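Local coordinates for mandelate racemase/muconate lactonizing protein (Paenibacillus sp., PDB 3V5C) that probably catalyses the magnesium-dependent dehydration of galacturonate, as a member of the enolase superfamily, at residues S10-E15 / T51-T56; K16-K21 / Y376-S381; G24-S29 / E336-T341; V99-G104 / P363-V368; T133-D138 / A150-E155. The protein carries 1 engineered substitution. All coordinates share one frame; numbering follows the deposited sequence.

Contact 1 of 5, residues S10-E15 / T51-T56; sequences SDWKVE and TIDGQT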
# COMPACT_ATOMS: atom_id res chain seq x y z
N SER A 10 12.96 -4.50 -30.77
CA SER A 10 11.64 -4.85 -31.27
C SER A 10 11.45 -6.35 -31.45
O SER A 10 10.33 -6.81 -31.66
CB SER A 10 11.38 -4.12 -32.60
OG SER A 10 12.29 -4.56 -33.58
N ASP A 11 12.53 -7.13 -31.38
CA ASP A 11 12.42 -8.58 -31.53
C ASP A 11 12.05 -9.28 -30.22
O ASP A 11 11.75 -10.47 -30.21
CB ASP A 11 13.71 -9.18 -32.10
CG ASP A 11 14.90 -9.01 -31.17
OD1 ASP A 11 15.18 -7.86 -30.77
OD2 ASP A 11 15.55 -10.02 -30.84
N TRP A 12 12.08 -8.54 -29.11
CA TRP A 12 11.80 -9.14 -27.80
C TRP A 12 10.30 -9.37 -27.63
O TRP A 12 9.53 -8.41 -27.59
CB TRP A 12 12.30 -8.25 -26.67
CG TRP A 12 13.81 -8.09 -26.61
CD1 TRP A 12 14.74 -8.76 -27.35
CD2 TRP A 12 14.54 -7.19 -25.76
NE1 TRP A 12 16.00 -8.33 -27.02
CE2 TRP A 12 15.91 -7.37 -26.05
CE3 TRP A 12 14.17 -6.25 -24.79
CZ2 TRP A 12 16.91 -6.64 -25.40
CZ3 TRP A 12 15.16 -5.53 -24.15
CH2 TRP A 12 16.52 -5.73 -24.45
N LYS A 13 9.90 -10.63 -27.55
CA LYS A 13 8.50 -10.98 -27.51
C LYS A 13 8.14 -11.72 -26.22
O LYS A 13 8.99 -12.36 -25.59
CB LYS A 13 8.14 -11.87 -28.71
CG LYS A 13 8.26 -11.16 -30.06
CD LYS A 13 7.98 -12.12 -31.21
CE LYS A 13 7.78 -11.35 -32.51
NZ LYS A 13 7.95 -12.22 -33.72
N VAL A 14 6.87 -11.63 -25.87
CA VAL A 14 6.33 -12.41 -24.77
C VAL A 14 6.30 -13.88 -25.21
O VAL A 14 5.64 -14.22 -26.18
CB VAL A 14 4.92 -11.95 -24.39
CG1 VAL A 14 4.37 -12.81 -23.26
CG2 VAL A 14 4.94 -10.46 -24.01
N GLU A 15 7.05 -14.73 -24.52
CA GLU A 15 7.14 -16.14 -24.89
C GLU A 15 6.27 -17.03 -24.00
O GLU A 15 5.73 -18.04 -24.45
CB GLU A 15 8.59 -16.60 -24.84
CG GLU A 15 9.49 -15.79 -25.76
CD GLU A 15 10.97 -15.99 -25.49
OE1 GLU A 15 11.34 -16.53 -24.41
OE2 GLU A 15 11.76 -15.60 -26.36
N THR A 51 7.97 -14.63 -19.34
CA THR A 51 9.26 -14.88 -19.98
C THR A 51 9.28 -14.11 -21.29
O THR A 51 8.40 -14.28 -22.12
CB THR A 51 9.45 -16.37 -20.29
OG1 THR A 51 9.33 -17.15 -19.09
CG2 THR A 51 10.83 -16.60 -20.91
N ILE A 52 10.29 -13.25 -21.44
CA ILE A 52 10.48 -12.44 -22.64
C ILE A 52 11.93 -12.61 -23.04
O ILE A 52 12.83 -12.47 -22.22
CB ILE A 52 10.19 -10.95 -22.37
CG1 ILE A 52 8.72 -10.73 -22.01
CG2 ILE A 52 10.59 -10.09 -23.60
CD1 ILE A 52 8.47 -9.39 -21.32
N ASP A 53 12.15 -12.94 -24.32
CA ASP A 53 13.51 -13.12 -24.82
C ASP A 53 14.36 -13.98 -23.87
O ASP A 53 15.48 -13.60 -23.52
CB ASP A 53 14.18 -11.76 -25.04
CG ASP A 53 15.49 -11.86 -25.80
OD1 ASP A 53 15.54 -12.68 -26.73
OD2 ASP A 53 16.45 -11.15 -25.45
N GLY A 54 13.81 -15.10 -23.43
CA GLY A 54 14.55 -16.06 -22.63
C GLY A 54 14.91 -15.70 -21.19
O GLY A 54 15.71 -16.37 -20.55
N GLN A 55 14.31 -14.62 -20.70
CA GLN A 55 14.52 -14.16 -19.33
C GLN A 55 13.18 -14.06 -18.62
O GLN A 55 12.17 -13.77 -19.25
CB GLN A 55 15.22 -12.79 -19.33
CG GLN A 55 15.08 -11.96 -18.06
CD GLN A 55 16.05 -12.38 -16.96
OE1 GLN A 55 17.27 -12.44 -17.18
NE2 GLN A 55 15.52 -12.67 -15.78
N THR A 56 13.16 -14.33 -17.32
CA THR A 56 11.92 -14.22 -16.53
C THR A 56 11.80 -12.96 -15.67
O THR A 56 12.79 -12.40 -15.20
CB THR A 56 11.73 -15.43 -15.58
OG1 THR A 56 12.84 -15.51 -14.68
CG2 THR A 56 11.58 -16.73 -16.35
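Val-14 and Ile-52 face each other as an antiparallel non-hydrogen-bonded pair, where strand 14-30 starts beside the end of strand 42-52. Both strands belong to the antiparallel sheet of the N-terminal domain. A tight type I' beta turn from Ile-52 to Gln-55 leads on to strand 55-60. Two backbone bonds flank the pair. Glu-15 N gives a nearly straight bond to Thr-51 O at 2.8 Å. Asp-53 N gives a weak one to Lys-13 O. Ile-52 lays CG2 against Lys-13 O, 3.4 Å away, and against Trp-12 CB at 4.0 Å.

Glu-15 stretches beyond CG toward the turn. Glu-15 OE1 accepts from Gly-54 N at 3.0 Å, and the donor lies above the carboxylate plane. Thr-51 CG2 sits 3.5 Å from Glu-15 OE1. An alanine at Glu-15 would cut away the carboxylate, and Gly-54 N is likely to lose its acceptor and the turn one of its ties to strand 14-30.

Asp-53 lies over one face of the Trp-12 indole. With CG anti to the backbone N (chi1 -169°) the carboxylate comes over the ring and lies nearly flat on it, the two planes 15° apart. The charge of Asp-53 OD2 is met by Arg-106, which also makes a cation-pi contact with Trp-12. Beside the carboxylate, Asp-53 CB makes a CH-pi contact over the same face, 4.2 Å from the centroid of the five-membered ring of Trp-12.

Contact 2 of 5, residues K16-K21 / Y376-S381; sequences KIEFAK and YLINRS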
# COMPACT_ATOMS: atom_id res chain seq x y z
N LYS A 16 6.12 -16.65 -22.73
CA LYS A 16 5.37 -17.47 -21.81
C LYS A 16 4.83 -16.61 -20.68
O LYS A 16 5.45 -15.61 -20.30
CB LYS A 16 6.28 -18.56 -21.23
CG LYS A 16 5.57 -19.73 -20.57
CD LYS A 16 6.62 -20.77 -20.13
CE LYS A 16 5.97 -22.09 -19.76
NZ LYS A 16 6.98 -23.15 -19.45
N ILE A 17 3.64 -16.97 -20.20
CA ILE A 17 3.03 -16.35 -19.03
C ILE A 17 2.53 -17.48 -18.14
O ILE A 17 1.80 -18.36 -18.60
CB ILE A 17 1.85 -15.43 -19.41
CG1 ILE A 17 2.36 -14.24 -20.24
CG2 ILE A 17 1.14 -14.92 -18.13
CD1 ILE A 17 1.22 -13.45 -20.91
N GLU A 18 2.94 -17.46 -16.87
CA GLU A 18 2.54 -18.48 -15.91
C GLU A 18 1.97 -17.80 -14.69
O GLU A 18 2.37 -16.68 -14.36
CB GLU A 18 3.73 -19.33 -15.52
CG GLU A 18 4.39 -20.02 -16.70
CD GLU A 18 5.76 -20.56 -16.35
OE1 GLU A 18 6.75 -19.80 -16.46
OE2 GLU A 18 5.84 -21.74 -15.96
N PHE A 19 1.05 -18.48 -14.02
CA PHE A 19 0.31 -17.89 -12.91
C PHE A 19 0.23 -18.86 -11.75
O PHE A 19 -0.03 -20.05 -11.94
CB PHE A 19 -1.10 -17.53 -13.36
CG PHE A 19 -1.96 -16.94 -12.28
CD1 PHE A 19 -2.76 -17.76 -11.49
CD2 PHE A 19 -1.95 -15.58 -12.04
CE1 PHE A 19 -3.55 -17.20 -10.48
CE2 PHE A 19 -2.73 -15.03 -11.04
CZ PHE A 19 -3.52 -15.84 -10.26
N ALA A 20 0.37 -18.34 -10.54
CA ALA A 20 0.23 -19.15 -9.34
C ALA A 20 -0.15 -18.29 -8.16
O ALA A 20 0.13 -17.09 -8.13
CB ALA A 20 1.52 -19.88 -9.05
N LYS A 21 -0.77 -18.92 -7.16
CA LYS A 21 -1.12 -18.22 -5.92
C LYS A 21 -0.17 -18.69 -4.84
O LYS A 21 -0.08 -19.89 -4.58
CB LYS A 21 -2.58 -18.52 -5.54
CG LYS A 21 -3.01 -18.01 -4.17
CD LYS A 21 -4.43 -18.47 -3.81
CE LYS A 21 -5.45 -18.03 -4.85
NZ LYS A 21 -5.69 -16.55 -4.82
N TYR A 376 5.90 -25.63 -9.10
CA TYR A 376 5.00 -26.59 -8.48
C TYR A 376 3.59 -26.03 -8.33
O TYR A 376 2.61 -26.71 -8.64
CB TYR A 376 5.54 -27.03 -7.12
CG TYR A 376 4.55 -27.87 -6.33
CD1 TYR A 376 4.34 -29.20 -6.64
CD2 TYR A 376 3.81 -27.31 -5.30
CE1 TYR A 376 3.44 -29.97 -5.93
CE2 TYR A 376 2.91 -28.07 -4.57
CZ TYR A 376 2.73 -29.41 -4.89
OH TYR A 376 1.83 -30.18 -4.18
N LEU A 377 3.48 -24.80 -7.83
CA LEU A 377 2.19 -24.17 -7.63
C LEU A 377 1.46 -23.87 -8.95
O LEU A 377 0.23 -24.00 -9.03
CB LEU A 377 2.36 -22.88 -6.83
CG LEU A 377 2.78 -23.15 -5.38
CD1 LEU A 377 3.05 -21.85 -4.62
CD2 LEU A 377 1.75 -23.99 -4.65
N ILE A 378 2.20 -23.48 -9.97
CA ILE A 378 1.63 -23.24 -11.29
C ILE A 378 0.99 -24.54 -11.78
O ILE A 378 -0.15 -24.58 -12.24
CB ILE A 378 2.72 -22.82 -12.30
CG1 ILE A 378 3.23 -21.41 -11.99
CG2 ILE A 378 2.20 -22.87 -13.73
CD1 ILE A 378 4.59 -21.06 -12.65
N ASN A 379 1.74 -25.63 -11.65
CA ASN A 379 1.31 -26.89 -12.21
C ASN A 379 0.17 -27.53 -11.41
O ASN A 379 -0.72 -28.15 -11.98
CB ASN A 379 2.52 -27.80 -12.37
CG ASN A 379 3.23 -27.57 -13.69
OD1 ASN A 379 2.98 -28.27 -14.67
ND2 ASN A 379 4.10 -26.57 -13.74
N ARG A 380 0.21 -27.36 -10.10
CA ARG A 380 -0.80 -27.95 -9.24
C ARG A 380 -2.13 -27.21 -9.36
O ARG A 380 -3.16 -27.81 -9.64
CB ARG A 380 -0.35 -27.93 -7.79
CG ARG A 380 -1.34 -28.56 -6.84
CD ARG A 380 -0.92 -28.33 -5.40
NE ARG A 380 -0.81 -26.91 -5.10
CZ ARG A 380 -1.76 -26.21 -4.48
NH1 ARG A 380 -2.88 -26.80 -4.10
NH2 ARG A 380 -1.58 -24.92 -4.24
N SER A 381 -2.08 -25.90 -9.15
CA SER A 381 -3.30 -25.11 -9.03
C SER A 381 -3.41 -23.92 -9.99
O SER A 381 -4.49 -23.34 -10.15
CB SER A 381 -3.43 -24.59 -7.60
OG SER A 381 -3.60 -25.67 -6.70
O HOH W 1 -1.39 -21.76 -7.83
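Glu-18, Ala-20 and the backbone between them meet Leu-377 and Ile-378, where helix 371-380 lies across strand 14-30 of the N-terminal antiparallel sheet. The short axes cross at 92° and approach to 6.9 Å. At Glu-18, CB touches Ile-378 CD1 at 3.5 Å, and the two side chains cross at about a right angle. Arg-49 on the neighbouring strand binds the carboxylate of Glu-18 in a salt bridge. The side chain of Phe-19 leaves the backbone away from the helix, but Phe-19 O meets Ile-378 CG1 at 3.5 Å. Ala-20 points its methyl at the helix. Ala-20 CB lies 3.7 Å from Ile-378 CG1 and 3.8 Å from Leu-377 CB. The small side chain permits this close approach. An alanine in place of Ile-378 would lack CG1, CG2 and CD1, and would probably open a gap over Glu-18 CB and Ala-20. At Lys-21, the carbonyl O touches Leu-377 CD1. One water joins the backbones: it accepts from Lys-21 N and donates to Leu-377 O, both at 3.0 Å.

Contact 3 of 5, residues G24-S29 / E336-T341; sequences GERARS and EYDDIT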
# COMPACT_ATOMS: atom_id res chain seq x y z
N GLY A 24 1.17 -17.43 2.66
CA GLY A 24 2.02 -17.25 3.82
C GLY A 24 1.20 -16.78 5.00
O GLY A 24 -0.01 -17.04 5.07
N GLU A 25 1.83 -16.04 5.90
CA GLU A 25 1.16 -15.63 7.12
C GLU A 25 1.72 -14.30 7.60
O GLU A 25 2.91 -14.03 7.41
CB GLU A 25 1.40 -16.66 8.23
CG GLU A 25 0.71 -18.00 8.05
CD GLU A 25 0.66 -18.81 9.34
OE1 GLU A 25 1.33 -18.40 10.32
OE2 GLU A 25 -0.04 -19.85 9.38
N ARG A 26 0.88 -13.50 8.26
CA ARG A 26 1.41 -12.31 8.91
C ARG A 26 1.93 -12.67 10.31
O ARG A 26 1.58 -13.72 10.87
CB ARG A 26 0.42 -11.13 8.93
CG ARG A 26 -0.99 -11.45 9.37
CD ARG A 26 -1.85 -10.15 9.48
NE ARG A 26 -2.15 -9.51 8.19
CZ ARG A 26 -3.18 -9.83 7.43
NH1 ARG A 26 -4.02 -10.79 7.81
NH2 ARG A 26 -3.38 -9.21 6.26
N ALA A 27 2.78 -11.81 10.84
CA ALA A 27 3.48 -12.11 12.08
C ALA A 27 2.52 -12.18 13.26
O ALA A 27 2.75 -12.94 14.20
CB ALA A 27 4.58 -11.10 12.34
N ARG A 28 1.47 -11.37 13.22
CA ARG A 28 0.48 -11.38 14.29
C ARG A 28 -0.90 -11.36 13.66
O ARG A 28 -1.15 -10.62 12.70
CB ARG A 28 0.70 -10.18 15.22
CG ARG A 28 -0.27 -10.11 16.42
CD ARG A 28 -0.05 -8.82 17.22
NE ARG A 28 -0.50 -7.66 16.45
CZ ARG A 28 0.27 -6.66 16.06
NH1 ARG A 28 1.57 -6.63 16.37
NH2 ARG A 28 -0.26 -5.67 15.35
N SER A 29 -1.80 -12.20 14.15
CA SER A 29 -3.17 -12.24 13.63
C SER A 29 -3.86 -10.88 13.73
O SER A 29 -3.79 -10.21 14.76
CB SER A 29 -3.97 -13.32 14.36
OG SER A 29 -5.26 -13.44 13.79
N GLU A 336 2.77 1.59 3.40
CA GLU A 336 1.89 0.96 4.39
C GLU A 336 2.40 -0.47 4.65
O GLU A 336 2.29 -1.33 3.78
CB GLU A 336 0.44 0.95 3.88
CG GLU A 336 -0.53 0.32 4.85
CD GLU A 336 -1.99 0.59 4.55
OE1 GLU A 336 -2.31 1.08 3.44
OE2 GLU A 336 -2.83 0.30 5.44
N TYR A 337 2.95 -0.71 5.84
CA TYR A 337 3.69 -1.94 6.13
C TYR A 337 2.95 -2.93 7.04
O TYR A 337 2.52 -2.57 8.14
CB TYR A 337 5.06 -1.63 6.74
CG TYR A 337 5.95 -2.83 6.82
CD1 TYR A 337 5.98 -3.63 7.97
CD2 TYR A 337 6.73 -3.22 5.74
CE1 TYR A 337 6.78 -4.74 8.04
CE2 TYR A 337 7.55 -4.33 5.81
CZ TYR A 337 7.56 -5.10 6.96
OH TYR A 337 8.37 -6.22 7.04
N ASP A 338 2.82 -4.16 6.54
CA ASP A 338 2.31 -5.31 7.29
C ASP A 338 3.43 -6.36 7.25
O ASP A 338 3.99 -6.64 6.19
CB ASP A 338 1.06 -5.85 6.57
CG ASP A 338 0.14 -6.67 7.46
OD1 ASP A 338 0.30 -6.66 8.71
OD2 ASP A 338 -0.77 -7.33 6.89
N ASP A 339 3.78 -6.92 8.41
CA ASP A 339 4.88 -7.88 8.49
C ASP A 339 4.40 -9.27 8.06
O ASP A 339 3.71 -9.96 8.81
CB ASP A 339 5.42 -7.93 9.92
CG ASP A 339 6.68 -8.78 10.04
OD1 ASP A 339 7.04 -9.50 9.09
OD2 ASP A 339 7.31 -8.72 11.11
N ILE A 340 4.76 -9.66 6.85
CA ILE A 340 4.24 -10.89 6.25
C ILE A 340 5.35 -11.75 5.70
O ILE A 340 6.33 -11.25 5.15
CB ILE A 340 3.27 -10.56 5.10
CG1 ILE A 340 2.07 -9.80 5.66
CG2 ILE A 340 2.79 -11.85 4.42
CD1 ILE A 340 1.22 -9.11 4.58
N THR A 341 5.19 -13.06 5.84
CA THR A 341 6.14 -13.98 5.23
C THR A 341 5.38 -14.84 4.24
O THR A 341 4.52 -15.63 4.62
CB THR A 341 6.86 -14.86 6.29
OG1 THR A 341 7.70 -14.01 7.09
CG2 THR A 341 7.73 -15.90 5.60
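Arg-26 grips Asp-338 side-on in a salt bridge, with two nitrogens on one oxygen. Arg-26 NE donates to Asp-338 OD2 at 2.9 Å, on the syn side. Arg-26 NH2 reaches the same OD2 at 3.3 Å with a more bent bond. The oxygen lies in the guanidinium plane, and the two flat groups are 23° apart. The arginine chain gets there by placing CG between the backbone N and the carbonyl carbon (chi1 48°) and bending at chi3. Its NH1 is held by Gly-40 O, which fixes the group further.

The backbones pair next. Glu-25 and Thr-341 form an antiparallel hydrogen-bonded pair, with Thr-341 N to Glu-25 O at 2.9 Å. Beyond it, Ala-27 N donates to Asp-339 O at 2.9 Å. Arg-26 CB packs on Ile-340 CG1 at 3.9 Å. Ala-27 CB rests near the carboxylate of Asp-339, whose charge is paired with Lys-162.

Strand 340-342 follows barrel strand 335-337 and joins the N-terminal sheet here, an antiparallel link between the two domains of the enolase fold.

Contact 4 of 5, residues V99-G104 / P363-V368; sequences VLDWLG and PGFGIV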
# COMPACT_ATOMS: atom_id res chain seq x y z
N VAL A 99 6.28 -7.32 -15.85
CA VAL A 99 7.01 -6.61 -16.90
C VAL A 99 8.05 -5.65 -16.34
O VAL A 99 9.20 -5.59 -16.81
CB VAL A 99 6.04 -5.89 -17.87
CG1 VAL A 99 6.78 -4.84 -18.69
CG2 VAL A 99 5.39 -6.92 -18.78
N LEU A 100 7.68 -4.91 -15.30
CA LEU A 100 8.65 -4.02 -14.68
C LEU A 100 9.80 -4.81 -14.07
O LEU A 100 10.96 -4.40 -14.13
CB LEU A 100 7.96 -3.11 -13.66
CG LEU A 100 7.11 -1.99 -14.27
CD1 LEU A 100 6.23 -1.37 -13.20
CD2 LEU A 100 8.00 -0.93 -14.89
N ASP A 101 9.49 -5.94 -13.43
CA ASP A 101 10.55 -6.77 -12.86
C ASP A 101 11.45 -7.26 -13.98
O ASP A 101 12.67 -7.26 -13.84
CB ASP A 101 9.95 -7.96 -12.12
CG ASP A 101 11.00 -8.75 -11.34
OD1 ASP A 101 11.79 -8.11 -10.62
OD2 ASP A 101 11.05 -9.98 -11.47
N TRP A 102 10.84 -7.66 -15.09
CA TRP A 102 11.58 -8.19 -16.23
C TRP A 102 12.56 -7.13 -16.73
O TRP A 102 13.74 -7.43 -16.93
CB TRP A 102 10.65 -8.64 -17.36
CG TRP A 102 11.41 -9.29 -18.48
CD1 TRP A 102 11.64 -10.62 -18.64
CD2 TRP A 102 12.07 -8.64 -19.57
NE1 TRP A 102 12.40 -10.84 -19.77
CE2 TRP A 102 12.68 -9.64 -20.36
CE3 TRP A 102 12.20 -7.30 -19.96
CZ2 TRP A 102 13.39 -9.34 -21.53
CZ3 TRP A 102 12.92 -7.00 -21.12
CH2 TRP A 102 13.51 -8.02 -21.88
N LEU A 103 12.07 -5.91 -16.93
CA LEU A 103 12.91 -4.81 -17.42
C LEU A 103 14.08 -4.58 -16.47
O LEU A 103 15.22 -4.37 -16.90
CB LEU A 103 12.10 -3.52 -17.64
CG LEU A 103 11.15 -3.45 -18.83
CD1 LEU A 103 10.23 -2.23 -18.72
CD2 LEU A 103 11.93 -3.42 -20.15
N GLY A 104 13.80 -4.63 -15.17
CA GLY A 104 14.85 -4.53 -14.17
C GLY A 104 15.88 -5.65 -14.28
O GLY A 104 17.08 -5.39 -14.24
N PRO A 363 18.29 -5.90 -8.96
CA PRO A 363 17.49 -5.73 -10.17
C PRO A 363 15.99 -5.93 -9.95
O PRO A 363 15.55 -6.72 -9.10
CB PRO A 363 18.03 -6.82 -11.11
CG PRO A 363 19.44 -7.09 -10.60
CD PRO A 363 19.32 -6.95 -9.11
N GLY A 364 15.21 -5.23 -10.76
CA GLY A 364 13.75 -5.32 -10.72
C GLY A 364 13.22 -4.86 -9.38
O GLY A 364 13.61 -3.79 -8.87
N PHE A 365 12.33 -5.64 -8.80
CA PHE A 365 11.79 -5.28 -7.49
C PHE A 365 12.60 -5.86 -6.33
O PHE A 365 12.21 -5.72 -5.19
CB PHE A 365 10.30 -5.64 -7.35
CG PHE A 365 9.38 -4.78 -8.19
CD1 PHE A 365 9.01 -3.51 -7.77
CD2 PHE A 365 8.92 -5.24 -9.41
CE1 PHE A 365 8.16 -2.70 -8.54
CE2 PHE A 365 8.07 -4.46 -10.19
CZ PHE A 365 7.70 -3.18 -9.76
N GLY A 366 13.74 -6.47 -6.63
CA GLY A 366 14.63 -6.92 -5.56
C GLY A 366 14.09 -8.08 -4.75
O GLY A 366 14.63 -8.41 -3.70
N ILE A 367 13.03 -8.71 -5.24
CA ILE A 367 12.44 -9.87 -4.58
C ILE A 367 12.87 -11.14 -5.32
O ILE A 367 12.77 -11.22 -6.54
CB ILE A 367 10.91 -9.78 -4.62
CG1 ILE A 367 10.45 -8.53 -3.89
CG2 ILE A 367 10.28 -11.06 -4.07
CD1 ILE A 367 8.94 -8.26 -4.01
N VAL A 368 13.38 -12.13 -4.58
CA VAL A 368 13.83 -13.35 -5.23
C VAL A 368 12.80 -14.46 -5.02
O VAL A 368 12.56 -14.90 -3.89
CB VAL A 368 15.23 -13.79 -4.70
CG1 VAL A 368 15.68 -15.07 -5.41
CG2 VAL A 368 16.21 -12.67 -4.91
O HOH W 2 11.65 -9.02 -7.97
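Asp-101 and Leu-100 on helix 92-107 hold the loop at Gly-364 and Phe-365, which makes a type II' beta turn from Pro-363 to Gly-366. The loop follows the barrel domain's strand 356-359, so the contact joins it to a helix of the N-terminal part of this enolase fold. Asp-101 OD1 accepts from Phe-365 N at 3.1 Å, on its anti side and 15° out of the carboxylate plane. CG of Asp-101 is anti to the backbone N (chi1 -172°), which sends the carboxylate toward the turn. Leu-100 CB packs obliquely on the Phe-365 ring, 3.7 Å from CE2.

Two glycines let the backbones close in. Gly-104 CA lies 3.5 Å from Gly-364 N, and a CB on either residue would probably clash with the other segment. Pro-363 CB rests on Gly-104 O.

Further out, Tyr-58 N binds Asp-101 OD2 and Gln-105 NE2 binds OD1, so both oxygens are held. His-324 meets the Phe-365 ring edge-to-face. A water donates to Asp-101 OD1 at 2.8 Å and to Ile-367 O at 2.9 Å.

Contact 5 of 5, residues T133-D138 / A150-E155; sequences TSLYFD and ALMQEE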
# COMPACT_ATOMS: atom_id res chain seq x y z
N THR A 133 0.83 -0.77 9.90
CA THR A 133 -0.62 -0.74 9.67
C THR A 133 -1.41 -1.83 10.42
O THR A 133 -2.62 -1.96 10.23
CB THR A 133 -0.90 -0.85 8.14
OG1 THR A 133 -2.21 -0.36 7.85
CG2 THR A 133 -0.76 -2.30 7.68
N SER A 134 -0.74 -2.56 11.32
CA SER A 134 -1.29 -3.81 11.86
C SER A 134 -2.11 -3.68 13.15
O SER A 134 -2.44 -4.69 13.76
CB SER A 134 -0.15 -4.83 12.11
OG SER A 134 0.70 -4.40 13.16
N LEU A 135 -2.40 -2.45 13.56
CA LEU A 135 -3.09 -2.24 14.84
C LEU A 135 -4.62 -2.28 14.69
O LEU A 135 -5.29 -1.26 14.72
CB LEU A 135 -2.59 -0.94 15.48
CG LEU A 135 -1.09 -0.90 15.78
CD1 LEU A 135 -0.64 0.48 16.30
CD2 LEU A 135 -0.73 -1.99 16.77
N TYR A 136 -5.15 -3.49 14.50
CA TYR A 136 -6.57 -3.77 14.34
C TYR A 136 -7.31 -3.79 15.69
O TYR A 136 -6.73 -3.41 16.71
CB TYR A 136 -6.77 -5.06 13.52
CG TYR A 136 -6.62 -4.78 12.03
CD1 TYR A 136 -5.42 -4.29 11.51
CD2 TYR A 136 -7.70 -4.94 11.16
CE1 TYR A 136 -5.30 -3.98 10.16
CE2 TYR A 136 -7.57 -4.63 9.80
CZ TYR A 136 -6.37 -4.16 9.33
OH TYR A 136 -6.27 -3.84 7.99
N PHE A 137 -8.58 -4.20 15.69
CA PHE A 137 -9.38 -4.23 16.92
C PHE A 137 -9.04 -5.48 17.71
O PHE A 137 -9.91 -6.34 17.95
CB PHE A 137 -10.87 -4.26 16.61
CG PHE A 137 -11.42 -2.99 15.97
CD1 PHE A 137 -10.67 -1.82 15.84
CD2 PHE A 137 -12.74 -2.98 15.56
CE1 PHE A 137 -11.23 -0.67 15.24
CE2 PHE A 137 -13.31 -1.84 14.98
CZ PHE A 137 -12.56 -0.69 14.83
N ASP A 138 -7.79 -5.60 18.12
CA ASP A 138 -7.29 -6.84 18.70
C ASP A 138 -7.64 -6.97 20.18
O ASP A 138 -7.24 -7.94 20.84
CB ASP A 138 -5.79 -6.89 18.50
CG ASP A 138 -5.41 -6.84 17.02
OD1 ASP A 138 -5.96 -7.67 16.26
OD2 ASP A 138 -4.59 -5.98 16.65
N ALA A 150 -3.54 -1.44 27.18
CA ALA A 150 -2.30 -2.18 27.40
C ALA A 150 -1.98 -3.16 26.27
O ALA A 150 -0.85 -3.24 25.81
CB ALA A 150 -2.37 -2.93 28.74
N LEU A 151 -2.98 -3.92 25.84
CA LEU A 151 -2.78 -4.88 24.77
C LEU A 151 -2.37 -4.20 23.47
O LEU A 151 -1.42 -4.64 22.81
CB LEU A 151 -4.04 -5.72 24.59
CG LEU A 151 -4.00 -6.84 23.55
CD1 LEU A 151 -5.03 -7.92 23.89
CD2 LEU A 151 -4.27 -6.30 22.17
N MET A 152 -3.05 -3.12 23.13
CA MET A 152 -2.72 -2.38 21.91
C MET A 152 -1.35 -1.69 22.00
O MET A 152 -0.62 -1.64 21.01
CB MET A 152 -3.82 -1.39 21.55
CG MET A 152 -5.14 -2.06 21.25
SD MET A 152 -5.10 -3.33 19.96
CE MET A 152 -4.44 -2.36 18.58
N GLN A 153 -0.99 -1.19 23.18
CA GLN A 153 0.35 -0.64 23.37
C GLN A 153 1.41 -1.72 23.11
O GLN A 153 2.42 -1.47 22.47
CB GLN A 153 0.53 -0.06 24.77
CG GLN A 153 -0.20 1.24 25.00
CD GLN A 153 -0.12 1.67 26.46
OE1 GLN A 153 -0.36 0.87 27.37
NE2 GLN A 153 0.24 2.92 26.69
N GLU A 154 1.17 -2.93 23.64
CA GLU A 154 2.11 -4.03 23.44
C GLU A 154 2.26 -4.37 21.96
O GLU A 154 3.35 -4.70 21.50
CB GLU A 154 1.67 -5.26 24.25
CG GLU A 154 2.68 -6.39 24.19
CD GLU A 154 2.27 -7.57 25.06
OE1 GLU A 154 1.43 -7.38 25.96
OE2 GLU A 154 2.80 -8.68 24.83
N GLU A 155 1.17 -4.28 21.21
CA GLU A 155 1.25 -4.55 19.78
C GLU A 155 2.09 -3.48 19.09
O GLU A 155 2.93 -3.80 18.24
CB GLU A 155 -0.16 -4.65 19.17
CG GLU A 155 -0.90 -5.90 19.60
CD GLU A 155 -2.16 -6.16 18.82
OE1 GLU A 155 -2.59 -5.24 18.07
OE2 GLU A 155 -2.71 -7.29 18.92
O HOH W 3 2.73 -4.02 15.52
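Glu-155 reaches from helix 145-161 to Leu-135 at the end of strand 126-135 and Asp-138 in the loop just after it. Strand, helix and the next strand, 167-170, make a beta-alpha-beta unit of the barrel. Glu-155 CB touches Leu-135 CD2 at 3.6 Å, and the two side chains slide past each other in opposite directions. The chain then runs on extended from CG, which carries the carboxylate to Asp-138. There Glu-155 OE1 stands 2.6 Å from Asp-138 OD2. Glu-155 OE2 lies against Asp-138 CB at 3.1 Å. The carboxylate planes are 59° apart. So short an approach of two acids suggests that one of them is protonated. Asp-138 OD1 is bound by Gly-31 N, and Arg-28 makes a long, weak ion pair with Glu-155 OE2.

Met-152 packs alongside. Bends at chi2 and chi3 bring Met-152 CE to Tyr-136 O and to 3.9 Å from Leu-135 CB. Leu-151 CD2 packs on Asp-138 O at 3.6 Å. At the backbone of Glu-155, a water donates to Glu-155 O at 2.7 Å and to Ser-134 OG at 3.1 Å.

Overall arrangement
Strand 14-30 threads contacts 1, 2 and 3, and the centres of the outer two, 1 and 3, are about 34 Å apart. Contacts 1 and 2 touch through a probable hydrogen bond, Thr-51 N to Lys-16 O, 2.9 Å. Contact 4 meets contact 1 where Trp-102 packs on Trp-12; their centres are about 14 Å apart. The centres of contacts 3 and 5 lie equally close. There Glu-336 OE2 and Thr-133 OG1 are 2.6 Å apart, and Arg-28 NH2 binds Ser-134 O. These two contacts use barrel strands 335-337 and 126-135. Asp-261 ends another strand of that sheet and, with Glu-238, binds magnesium. The centres of contacts 1 and 5 are about 46 Å apart, on opposite sides of the chain's centre.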